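Local coordinates for protein DnaJ homolog subfamily C member 3 (Mus musculus, PDB 3IEG) that acts as a co-chaperone in the endoplasmic reticulum stress response, binding misfolded proteins through its TPR domain, stimulating Hsc70 ATPase activity and inhibiting the kinase GCN2, at residues A56-T61 with Q76-L80; T71-L75 with E106-A110; H204-L208 with L234-I238; S207-R212 with H227-K232. All blocks are in the same frame, centred on the assembly; numbering follows the deposited sequence.

Contact 1 of 4, residues A56-T61 with Q76-L80; sequences ALPDLT and QRGHL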
loop_
_atom_site.group_PDB
_atom_site.type_symbol
_atom_site.label_atom_id
_atom_site.label_comp_id
_atom_site.label_asym_id
_atom_site.label_seq_id
_atom_site.Cartn_x
_atom_site.Cartn_y
_atom_site.Cartn_z
ATOM N N ALA A 56 -8.551 -14.274 20.656
ATOM C CA ALA A 56 -7.978 -14.745 21.913
ATOM C C ALA A 56 -7.922 -13.677 22.995
ATOM O O ALA A 56 -8.247 -13.951 24.157
ATOM C CB ALA A 56 -6.601 -15.322 21.688
ATOM N N LEU A 57 -7.519 -12.470 22.620
ATOM C CA LEU A 57 -7.302 -11.403 23.605
ATOM C C LEU A 57 -8.492 -11.155 24.551
ATOM O O LEU A 57 -8.324 -11.252 25.764
ATOM C CB LEU A 57 -6.799 -10.111 22.939
ATOM C CG LEU A 57 -6.611 -8.866 23.814
ATOM C CD1 LEU A 57 -5.543 -9.071 24.871
ATOM C CD2 LEU A 57 -6.264 -7.641 22.962
ATOM N N PRO A 58 -9.697 -10.860 24.019
ATOM C CA PRO A 58 -10.788 -10.663 24.986
ATOM C C PRO A 58 -10.971 -11.815 25.974
ATOM O O PRO A 58 -11.295 -11.566 27.126
ATOM C CB PRO A 58 -12.032 -10.466 24.107
ATOM C CG PRO A 58 -11.601 -10.879 22.705
ATOM C CD PRO A 58 -10.142 -10.645 22.630
ATOM N N ASP A 59 -10.748 -13.055 25.551
ATOM C CA ASP A 59 -10.862 -14.188 26.482
ATOM C C ASP A 59 -9.705 -14.226 27.477
ATOM O O ASP A 59 -9.899 -14.534 28.651
ATOM C CB ASP A 59 -10.986 -15.534 25.748
ATOM C CG ASP A 59 -12.292 -15.674 24.985
ATOM O OD1 ASP A 59 -13.228 -14.894 25.241
ATOM O OD2 ASP A 59 -12.388 -16.569 24.121
ATOM N N LEU A 60 -8.507 -13.906 27.011
ATOM C CA LEU A 60 -7.363 -13.833 27.898
ATOM C C LEU A 60 -7.590 -12.796 28.982
ATOM O O LEU A 60 -7.432 -13.100 30.165
ATOM C CB LEU A 60 -6.084 -13.541 27.133
ATOM C CG LEU A 60 -5.544 -14.751 26.364
ATOM C CD1 LEU A 60 -4.411 -14.328 25.464
ATOM C CD2 LEU A 60 -5.088 -15.858 27.316
ATOM N N THR A 61 -8.001 -11.589 28.594
ATOM C CA THR A 61 -8.241 -10.556 29.599
ATOM C C THR A 61 -9.461 -10.866 30.473
ATOM O O THR A 61 -9.521 -10.444 31.627
ATOM C CB THR A 61 -8.304 -9.095 29.036
ATOM O OG1 THR A 61 -9.655 -8.631 29.008
ATOM C CG2 THR A 61 -7.682 -8.969 27.675
ATOM N N GLN A 76 0.440 -15.218 28.165
ATOM C CA GLN A 76 -0.034 -15.206 26.779
ATOM C C GLN A 76 -0.444 -13.809 26.308
ATOM O O GLN A 76 -0.099 -13.395 25.202
ATOM C CB GLN A 76 -1.175 -16.221 26.560
ATOM C CG GLN A 76 -0.778 -17.708 26.672
ATOM C CD GLN A 76 0.458 -18.067 25.859
ATOM O OE1 GLN A 76 0.647 -17.591 24.744
ATOM N NE2 GLN A 76 1.305 -18.912 26.419
ATOM N N ARG A 77 -1.167 -13.076 27.150
ATOM C CA ARG A 77 -1.560 -11.706 26.810
ATOM C C ARG A 77 -0.349 -10.802 26.618
ATOM O O ARG A 77 -0.321 -9.987 25.695
ATOM C CB ARG A 77 -2.507 -11.111 27.849
ATOM C CG ARG A 77 -3.043 -9.765 27.417
ATOM C CD ARG A 77 -4.096 -9.224 28.346
ATOM N NE ARG A 77 -3.509 -8.825 29.610
ATOM C CZ ARG A 77 -4.205 -8.313 30.605
ATOM N NH1 ARG A 77 -5.510 -8.135 30.467
ATOM N NH2 ARG A 77 -3.598 -7.984 31.729
ATOM N N GLY A 78 0.643 -10.957 27.487
ATOM C CA GLY A 78 1.919 -10.267 27.353
ATOM C C GLY A 78 2.552 -10.457 25.988
ATOM O O GLY A 78 3.050 -9.504 25.394
ATOM N N HIS A 79 2.537 -11.680 25.481
ATOM C CA HIS A 79 3.037 -11.939 24.132
ATOM C C HIS A 79 2.299 -11.117 23.069
ATOM O O HIS A 79 2.934 -10.520 22.196
ATOM C CB HIS A 79 2.966 -13.432 23.780
ATOM C CG HIS A 79 3.850 -14.299 24.619
ATOM N ND1 HIS A 79 5.144 -13.951 24.942
ATOM C CD2 HIS A 79 3.626 -15.499 25.202
ATOM C CE1 HIS A 79 5.676 -14.895 25.697
ATOM N NE2 HIS A 79 4.778 -15.848 25.865
ATOM N N LEU A 80 0.970 -11.086 23.149
ATOM C CA LEU A 80 0.170 -10.423 22.128
ATOM C C LEU A 80 0.379 -8.928 22.201
ATOM O O LEU A 80 0.534 -8.293 21.169
ATOM C CB LEU A 80 -1.333 -10.782 22.223
ATOM C CG LEU A 80 -1.741 -12.263 22.122
ATOM C CD1 LEU A 80 -3.251 -12.468 22.292
ATOM C CD2 LEU A 80 -1.265 -12.854 20.819
HETATM O O HOH W 1 -7.512 -8.395 32.242
#
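A56 opens the interface, its CB lying beside CD1 of L80 on the facing helix. The two short helical segments run at 140° to each other, broadly antiparallel, with their axes 10.1 Å apart. L57 turns its CD1 branch onto the aliphatic stem of R77, meeting CG at 3.6 Å and reaching CD as well. L60 points into the interface: its CD1 touches both the backbone N of R77 and CD1 of L80, the latter at 3.9 Å, the two leucines crossing at about a right angle, and both of its methyls brush CB of Q76. At the end of the segment the methyl CG2 of T61 packs against CD of R77 at 3.7 Å and lies at the edge of the guanidinium, in its plane. R77 starts out extended, CG anti to the backbone N (chi1 -173°), and bends only at chi3 (71°), which carries its head past T61. There a water donates to T61 O at 2.9 Å and accepts from R77 NH1 at 2.7 Å, while R77 NE forms a salt bridge with D93. A leucine in place of R77 would probably cost D93 its salt bridge, leaving it the long, weak ion pair with R74, and break the water link to T61 O. Helix 53-66 of TPR 2 thus packs on helix 71-84 of TPR 3, with A56 touching L48 of helix 37-50 and L60 touching A73.

Contact 2 of 4, residues T71-L75 with E106-A110; sequences TAARL and EEKEA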
loop_
_atom_site.group_PDB
_atom_site.type_symbol
_atom_site.label_atom_id
_atom_site.label_comp_id
_atom_site.label_asym_id
_atom_site.label_seq_id
_atom_site.Cartn_x
_atom_site.Cartn_y
_atom_site.Cartn_z
ATOM N N THR A 71 -1.354 -17.270 36.122
ATOM C CA THR A 71 -0.163 -16.813 35.449
ATOM C C THR A 71 -0.075 -17.134 33.941
ATOM O O THR A 71 0.333 -16.288 33.157
ATOM C CB THR A 71 1.119 -17.107 36.274
ATOM O OG1 THR A 71 2.159 -17.612 35.425
ATOM C CG2 THR A 71 0.836 -18.074 37.409
ATOM N N ALA A 72 -0.498 -18.329 33.541
ATOM C CA ALA A 72 -0.410 -18.765 32.134
ATOM C C ALA A 72 -1.152 -17.856 31.148
ATOM O O ALA A 72 -0.656 -17.587 30.066
ATOM C CB ALA A 72 -0.876 -20.206 31.984
ATOM N N ALA A 73 -2.329 -17.383 31.536
ATOM C CA ALA A 73 -3.130 -16.523 30.682
ATOM C C ALA A 73 -2.516 -15.144 30.540
ATOM O O ALA A 73 -2.581 -14.541 29.463
ATOM C CB ALA A 73 -4.540 -16.418 31.212
ATOM N N ARG A 74 -1.926 -14.642 31.622
ATOM C CA ARG A 74 -1.281 -13.344 31.599
ATOM C C ARG A 74 -0.009 -13.400 30.760
ATOM O O ARG A 74 0.278 -12.476 30.003
ATOM C CB ARG A 74 -1.001 -12.834 33.011
ATOM C CG ARG A 74 -0.380 -11.450 33.031
ATOM C CD ARG A 74 -0.175 -10.889 34.421
ATOM N NE ARG A 74 -1.296 -10.041 34.821
ATOM C CZ ARG A 74 -2.017 -10.266 35.904
ATOM N NH1 ARG A 74 -1.713 -11.288 36.680
ATOM N NH2 ARG A 74 -3.027 -9.484 36.218
ATOM N N LEU A 75 0.740 -14.491 30.864
ATOM C CA LEU A 75 1.912 -14.629 30.022
ATOM C C LEU A 75 1.517 -14.527 28.547
ATOM O O LEU A 75 2.160 -13.808 27.780
ATOM C CB LEU A 75 2.655 -15.927 30.309
ATOM C CG LEU A 75 3.870 -16.203 29.407
ATOM C CD1 LEU A 75 4.951 -15.151 29.571
ATOM C CD2 LEU A 75 4.438 -17.584 29.669
ATOM N N GLU A 106 7.485 -20.547 32.498
ATOM C CA GLU A 106 6.882 -19.226 32.507
ATOM C C GLU A 106 7.840 -18.131 32.988
ATOM O O GLU A 106 7.870 -17.042 32.419
ATOM C CB GLU A 106 5.605 -19.239 33.345
ATOM C CG GLU A 106 4.454 -19.864 32.615
ATOM C CD GLU A 106 3.336 -20.319 33.515
ATOM O OE1 GLU A 106 3.493 -20.348 34.751
ATOM O OE2 GLU A 106 2.280 -20.658 32.963
ATOM N N GLU A 107 8.626 -18.424 34.019
ATOM C CA GLU A 107 9.622 -17.472 34.509
ATOM C C GLU A 107 10.662 -17.111 33.431
ATOM O O GLU A 107 10.929 -15.933 33.224
ATOM C CB GLU A 107 10.295 -17.967 35.804
ATOM C CG GLU A 107 11.276 -16.960 36.441
ATOM C CD GLU A 107 11.966 -17.477 37.697
ATOM O OE1 GLU A 107 11.672 -18.611 38.145
ATOM O OE2 GLU A 107 12.809 -16.739 38.251
ATOM N N LYS A 108 11.220 -18.111 32.744
ATOM C CA LYS A 108 12.225 -17.865 31.695
ATOM C C LYS A 108 11.651 -17.094 30.504
ATOM O O LYS A 108 12.299 -16.180 29.992
ATOM C CB LYS A 108 12.903 -19.168 31.210
ATOM C CG LYS A 108 14.053 -18.916 30.185
ATOM C CD LYS A 108 14.787 -20.186 29.701
ATOM C CE LYS A 108 16.019 -20.514 30.578
ATOM N NZ LYS A 108 15.662 -21.274 31.830
ATOM N N GLU A 109 10.444 -17.472 30.079
ATOM C CA GLU A 109 9.727 -16.805 28.976
ATOM C C GLU A 109 9.476 -15.314 29.284
ATOM O O GLU A 109 9.721 -14.457 28.435
ATOM C CB GLU A 109 8.412 -17.543 28.663
ATOM C CG GLU A 109 8.093 -17.690 27.177
ATOM C CD GLU A 109 7.028 -18.772 26.873
ATOM O OE1 GLU A 109 6.024 -18.440 26.198
ATOM O OE2 GLU A 109 7.194 -19.951 27.284
ATOM N N ALA A 110 9.033 -15.014 30.506
ATOM C CA ALA A 110 8.759 -13.643 30.923
ATOM C C ALA A 110 10.012 -12.780 31.075
ATOM O O ALA A 110 9.983 -11.599 30.743
ATOM C CB ALA A 110 7.941 -13.622 32.192
#
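T71 and E106 make the one direct polar link, a weak hydrogen bond from T71 OG1 to E106 OE1 at 3.1 Å. The same carboxylate oxygen also accepts the backbone N of S103, its stronger partner, so two donors converge on it. The other oxygen, OE2, lies against CB of A72, 3.3 Å away. E106 is extended beyond CG, and this stretches its carboxylate across to the first turn of the opposite segment.

Apolar packing centres on L75, whose CG is anti to the backbone N (chi1 177°) and whose two methyls divide the facing helix between them. CD2 rests on the aliphatic CG of E106 at 3.7 Å and also meets E109, whose chain it crosses at about a right angle. CD1 approaches CB of A110 at 4.3 Å. The carboxylate of E109 has a partner on its own helix, OE2 bonding to Q105.

The two segments run nearly parallel, 22° apart, with axes separated by 11.0 Å. They join the start of helix 71-84, in TPR 3, to the first turns of the long helix 104-132; A110 also touches V97 of helix 87-98, and A72 reaches Y41 of helix 37-50.

Contact 3 of 4, residues H204-L208 with L234-I238; sequences HELSL and LNKLI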
loop_
_atom_site.group_PDB
_atom_site.type_symbol
_atom_site.label_atom_id
_atom_site.label_comp_id
_atom_site.label_asym_id
_atom_site.label_seq_id
_atom_site.Cartn_x
_atom_site.Cartn_y
_atom_site.Cartn_z
ATOM N N HIS A 204 -4.254 8.198 -11.468
ATOM C CA HIS A 204 -5.596 8.709 -11.238
ATOM C C HIS A 204 -6.629 7.628 -10.973
ATOM O O HIS A 204 -7.529 7.819 -10.149
ATOM C CB HIS A 204 -6.045 9.632 -12.375
ATOM C CG HIS A 204 -5.841 9.061 -13.743
ATOM N ND1 HIS A 204 -6.799 8.303 -14.385
ATOM C CD2 HIS A 204 -4.796 9.154 -14.601
ATOM C CE1 HIS A 204 -6.346 7.943 -15.574
ATOM N NE2 HIS A 204 -5.139 8.457 -15.734
ATOM N N GLU A 205 -6.492 6.482 -11.628
ATOM C CA GLU A 205 -7.490 5.439 -11.475
ATOM C C GLU A 205 -7.488 4.775 -10.094
ATOM O O GLU A 205 -8.539 4.640 -9.461
ATOM C CB GLU A 205 -7.354 4.397 -12.571
ATOM C CG GLU A 205 -8.627 3.613 -12.778
ATOM C CD GLU A 205 -8.483 2.533 -13.814
ATOM O OE1 GLU A 205 -9.503 2.227 -14.478
ATOM O OE2 GLU A 205 -7.357 1.991 -13.966
ATOM N N LEU A 206 -6.310 4.363 -9.634
ATOM C CA LEU A 206 -6.165 3.771 -8.301
ATOM C C LEU A 206 -6.506 4.788 -7.227
ATOM O O LEU A 206 -7.165 4.442 -6.251
ATOM C CB LEU A 206 -4.754 3.219 -8.081
ATOM C CG LEU A 206 -4.352 1.998 -8.930
ATOM C CD1 LEU A 206 -2.819 1.852 -8.996
ATOM C CD2 LEU A 206 -5.037 0.696 -8.450
ATOM N N SER A 207 -6.080 6.038 -7.431
ATOM C CA SER A 207 -6.478 7.157 -6.573
ATOM C C SER A 207 -8.001 7.206 -6.394
ATOM O O SER A 207 -8.495 7.314 -5.270
ATOM C CB SER A 207 -5.953 8.483 -7.134
ATOM O OG SER A 207 -6.278 9.594 -6.307
ATOM N N LEU A 208 -8.732 7.091 -7.502
ATOM C CA LEU A 208 -10.192 7.150 -7.490
ATOM C C LEU A 208 -10.796 6.011 -6.680
ATOM O O LEU A 208 -11.632 6.249 -5.808
ATOM C CB LEU A 208 -10.748 7.103 -8.920
ATOM C CG LEU A 208 -12.040 7.807 -9.371
ATOM C CD1 LEU A 208 -12.620 7.091 -10.608
ATOM C CD2 LEU A 208 -13.100 7.947 -8.287
ATOM N N LEU A 234 -11.142 14.640 -13.041
ATOM C CA LEU A 234 -9.874 14.477 -13.713
ATOM C C LEU A 234 -9.806 13.127 -14.404
ATOM O O LEU A 234 -9.236 13.004 -15.483
ATOM C CB LEU A 234 -8.737 14.621 -12.712
ATOM C CG LEU A 234 -7.305 14.916 -13.176
ATOM C CD1 LEU A 234 -6.506 13.643 -13.259
ATOM C CD2 LEU A 234 -7.208 15.739 -14.477
ATOM N N ASN A 235 -10.410 12.121 -13.791
ATOM C CA ASN A 235 -10.407 10.783 -14.342
ATOM C C ASN A 235 -11.359 10.604 -15.524
ATOM O O ASN A 235 -11.036 9.868 -16.457
ATOM C CB ASN A 235 -10.724 9.758 -13.259
ATOM C CG ASN A 235 -10.702 8.343 -13.781
ATOM O OD1 ASN A 235 -11.745 7.762 -14.062
ATOM N ND2 ASN A 235 -9.507 7.785 -13.933
ATOM N N LYS A 236 -12.534 11.240 -15.477
ATOM C CA LYS A 236 -13.492 11.162 -16.588
ATOM C C LYS A 236 -12.896 11.814 -17.818
ATOM O O LYS A 236 -12.973 11.265 -18.916
ATOM C CB LYS A 236 -14.831 11.828 -16.259
ATOM C CG LYS A 236 -15.850 10.913 -15.583
ATOM C CD LYS A 236 -17.267 11.559 -15.535
ATOM C CE LYS A 236 -18.097 11.085 -14.317
ATOM N NZ LYS A 236 -18.239 9.583 -14.233
ATOM N N LEU A 237 -12.287 12.975 -17.615
ATOM C CA LEU A 237 -11.624 13.706 -18.681
ATOM C C LEU A 237 -10.577 12.869 -19.409
ATOM O O LEU A 237 -10.583 12.828 -20.632
ATOM C CB LEU A 237 -11.008 14.995 -18.137
ATOM C CG LEU A 237 -11.805 16.308 -18.068
ATOM C CD1 LEU A 237 -13.341 16.179 -18.150
ATOM C CD2 LEU A 237 -11.384 17.081 -16.823
ATOM N N ILE A 238 -9.705 12.190 -18.668
ATOM C CA ILE A 238 -8.685 11.333 -19.266
ATOM C C ILE A 238 -9.317 10.130 -19.966
ATOM O O ILE A 238 -8.857 9.697 -21.025
ATOM C CB ILE A 238 -7.655 10.877 -18.223
ATOM C CG1 ILE A 238 -6.909 12.093 -17.673
ATOM C CG2 ILE A 238 -6.665 9.862 -18.814
ATOM C CD1 ILE A 238 -6.099 11.806 -16.417
#
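H204 reaches across to three residues of the facing helix, and its side chain can be traced atom by atom. CB meets CD1 of L234 at 4.1 Å. From there CG stands between the backbone N and the carbonyl carbon (chi1 49°), a turn that directs the ring at segment 234-238. ND1 accepts a hydrogen bond from N235 ND2 at 2.8 Å; the donor lies at the ring edge, close to the ring plane, but the bond is noticeably bent, with an N-H...N angle of 134°. With ND1 as acceptor, a neutral ring would probably carry its proton on NE2. CD1 of I238 sits over one ring face, nearest CD2 and NE2, in a CH-pi contact 3.6 Å from the ring centroid, displaced toward the rim. CE1 and NE2 also touch CG2 of the same isoleucine, so both of its methyls touch the imidazole.

N235 lies between two residues of the opposite helix. Its ND2 bonds to H204, with the amide plane turned well away from that of the ring, while OD1 faces the methyl CD1 of L208 at 3.6 Å. Y270 of helix 268-284 touches both H204 and L234 and extends the cluster.

The segments cross at 140°, with axes 10.2 Å apart. Helix 204-217 in TPR 6 here meets the part of helix 222-246 that enters TPR 7, an oblique antiparallel helix pairing of the kind from which tetratricopeptide repeats build their all-helical superhelix.

Contact 4 of 4, residues S207-R212 with H227-K232; sequences SLSEVR and HYKQVK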
loop_
_atom_site.group_PDB
_atom_site.type_symbol
_atom_site.label_atom_id
_atom_site.label_comp_id
_atom_site.label_asym_id
_atom_site.label_seq_id
_atom_site.Cartn_x
_atom_site.Cartn_y
_atom_site.Cartn_z
ATOM N N SER A 207 -6.080 6.038 -7.431
ATOM C CA SER A 207 -6.478 7.157 -6.573
ATOM C C SER A 207 -8.001 7.206 -6.394
ATOM O O SER A 207 -8.495 7.314 -5.270
ATOM C CB SER A 207 -5.953 8.483 -7.134
ATOM O OG SER A 207 -6.278 9.594 -6.307
ATOM N N LEU A 208 -8.732 7.091 -7.502
ATOM C CA LEU A 208 -10.192 7.150 -7.490
ATOM C C LEU A 208 -10.796 6.011 -6.680
ATOM O O LEU A 208 -11.632 6.249 -5.808
ATOM C CB LEU A 208 -10.748 7.103 -8.920
ATOM C CG LEU A 208 -12.040 7.807 -9.371
ATOM C CD1 LEU A 208 -12.620 7.091 -10.608
ATOM C CD2 LEU A 208 -13.100 7.947 -8.287
ATOM N N SER A 209 -10.382 4.779 -6.968
ATOM C CA SER A 209 -10.976 3.610 -6.310
ATOM C C SER A 209 -10.510 3.514 -4.868
ATOM O O SER A 209 -11.159 2.895 -4.030
ATOM C CB SER A 209 -10.651 2.315 -7.059
ATOM O OG SER A 209 -9.273 2.024 -6.976
ATOM N N GLU A 210 -9.378 4.138 -4.585
ATOM C CA GLU A 210 -8.874 4.174 -3.241
ATOM C C GLU A 210 -9.661 5.174 -2.403
ATOM O O GLU A 210 -9.932 4.922 -1.231
ATOM C CB GLU A 210 -7.381 4.498 -3.239
ATOM C CG GLU A 210 -6.650 3.898 -2.073
ATOM C CD GLU A 210 -6.713 2.372 -2.029
ATOM O OE1 GLU A 210 -6.627 1.809 -0.919
ATOM O OE2 GLU A 210 -6.839 1.731 -3.089
ATOM N N VAL A 211 -10.032 6.302 -3.000
ATOM C CA VAL A 211 -10.866 7.265 -2.303
ATOM C C VAL A 211 -12.293 6.711 -2.119
ATOM O O VAL A 211 -13.016 7.113 -1.199
ATOM C CB VAL A 211 -10.829 8.669 -2.988
ATOM C CG1 VAL A 211 -11.831 8.776 -4.124
ATOM C CG2 VAL A 211 -11.069 9.757 -1.980
ATOM N N ARG A 212 -12.680 5.770 -2.984
ATOM C CA ARG A 212 -13.999 5.142 -2.887
ATOM C C ARG A 212 -14.055 4.259 -1.650
ATOM O O ARG A 212 -15.059 4.239 -0.938
ATOM C CB ARG A 212 -14.346 4.329 -4.140
ATOM C CG ARG A 212 -14.844 5.166 -5.301
ATOM C CD ARG A 212 -15.436 4.288 -6.392
ATOM N NE ARG A 212 -15.354 4.917 -7.712
ATOM C CZ ARG A 212 -16.197 5.843 -8.166
ATOM N NH1 ARG A 212 -17.202 6.272 -7.408
ATOM N NH2 ARG A 212 -16.031 6.349 -9.379
ATOM N N HIS A 227 -11.756 15.502 -2.396
ATOM C CA HIS A 227 -10.765 14.917 -3.270
ATOM C C HIS A 227 -11.425 13.997 -4.301
ATOM O O HIS A 227 -11.002 13.964 -5.445
ATOM C CB HIS A 227 -9.677 14.198 -2.466
ATOM C CG HIS A 227 -8.717 13.437 -3.319
ATOM N ND1 HIS A 227 -7.923 14.046 -4.267
ATOM C CD2 HIS A 227 -8.457 12.111 -3.406
ATOM C CE1 HIS A 227 -7.204 13.128 -4.889
ATOM N NE2 HIS A 227 -7.508 11.947 -4.383
ATOM N N TYR A 228 -12.456 13.262 -3.891
ATOM C CA TYR A 228 -13.290 12.437 -4.790
ATOM C C TYR A 228 -13.792 13.243 -5.982
ATOM O O TYR A 228 -13.683 12.808 -7.130
ATOM C CB TYR A 228 -14.487 11.857 -4.019
ATOM C CG TYR A 228 -15.525 11.107 -4.838
ATOM C CD1 TYR A 228 -15.195 9.943 -5.518
ATOM C CD2 TYR A 228 -16.852 11.539 -4.887
ATOM C CE1 TYR A 228 -16.144 9.241 -6.249
ATOM C CE2 TYR A 228 -17.813 10.840 -5.610
ATOM C CZ TYR A 228 -17.448 9.699 -6.290
ATOM O OH TYR A 228 -18.366 8.997 -7.018
ATOM N N LYS A 229 -14.309 14.435 -5.708
ATOM C CA LYS A 229 -14.853 15.285 -6.760
ATOM C C LYS A 229 -13.778 15.681 -7.756
ATOM O O LYS A 229 -14.042 15.746 -8.961
ATOM C CB LYS A 229 -15.549 16.515 -6.171
ATOM C CG LYS A 229 -16.699 16.160 -5.232
ATOM C CD LYS A 229 -17.668 17.311 -5.031
ATOM C CE LYS A 229 -17.112 18.414 -4.150
ATOM N NZ LYS A 229 -18.207 19.355 -3.739
ATOM N N GLN A 230 -12.569 15.917 -7.249
ATOM C CA GLN A 230 -11.423 16.281 -8.082
ATOM C C GLN A 230 -10.941 15.116 -8.951
ATOM O O GLN A 230 -10.832 15.271 -10.162
ATOM C CB GLN A 230 -10.282 16.837 -7.230
ATOM C CG GLN A 230 -8.979 17.071 -7.982
ATOM C CD GLN A 230 -9.019 18.277 -8.913
ATOM O OE1 GLN A 230 -10.043 18.952 -9.034
ATOM N NE2 GLN A 230 -7.898 18.557 -9.572
ATOM N N VAL A 231 -10.662 13.959 -8.350
ATOM C CA VAL A 231 -10.211 12.807 -9.139
ATOM C C VAL A 231 -11.290 12.324 -10.076
ATOM O O VAL A 231 -10.989 11.980 -11.199
ATOM C CB VAL A 231 -9.714 11.563 -8.311
ATOM C CG1 VAL A 231 -8.221 11.354 -8.469
ATOM C CG2 VAL A 231 -10.159 11.600 -6.853
ATOM N N LYS A 232 -12.542 12.289 -9.613
ATOM C CA LYS A 232 -13.651 11.819 -10.448
ATOM C C LYS A 232 -13.661 12.578 -11.778
ATOM O O LYS A 232 -13.650 11.945 -12.846
ATOM C CB LYS A 232 -14.992 11.947 -9.735
ATOM C CG LYS A 232 -16.055 10.988 -10.226
ATOM C CD LYS A 232 -17.420 11.396 -9.698
ATOM C CE LYS A 232 -18.557 10.884 -10.555
ATOM N NZ LYS A 232 -18.846 9.466 -10.245
#
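Segments 207-212 and 227-232 run almost antiparallel, at 152°, with L208 facing V231 and V211 facing Y228 at CA-CA distances of 5.9 and 6.2 Å. At one border H227 NE2 donates to S207 OG at 3.3 Å, the hydroxyl oxygen lying close to the imidazole plane, and CG1 of V231 packs on CB of S207. S207 OG has a second partner in the backbone O of S195, and the H227 ring meets Y199 edge-to-face, tying both to helix 188-201. In the middle V211 spreads its two methyls, CG2 toward CD2 of H227 and CG1 to the edge of the Y228 ring, where it meets CD1 at 3.8 Å. L208 CD2 touches Y228 CE1 at 3.9 Å. Y228, with CG anti to the backbone N (chi1 174°), extends past these methyls to the opposite border. Its OH accepts a bent bond (132°) from R212 NH1 at 3.0 Å, lying tilted from the guanidinium plane with Y228 CE1 over one guanidinium face, and accepts from K232 NZ at 3.3 Å. The phenolic oxygen bridges two like charges, R212 NH2 and K232 NZ being 4.3 Å apart. A phenylalanine in place of Y228 would probably keep the apolar packing but leave R212 and K232 without their shared acceptor. The paired positive charges may ease ionisation of the phenol, whereas the S207-H227 border is held by hydrogen bonds and an edge-to-face ring contact.

In the fold
The four contacts form two clusters along this chain, the TPR part of the protein; Hsc70 is bound through the J domain. Contacts 1 and 2 share helix 71-84, their centres 12 Å apart, and are joined by a probable hydrogen bond from H79 NE2 to E109 OE1 (2.9 Å). Contacts 3 and 4 join the same two helices, share S207 and L208, and have centres only 7 Å apart. The clusters do not touch: between contacts 1 and 4 the nearest atoms are about 25 Å apart, and between contacts 2 and 3 about 40 Å. Misfolded proteins bind a hydrophobic groove in the first two repeats; of these segments only 56-61, in TPR 2, belongs to that region.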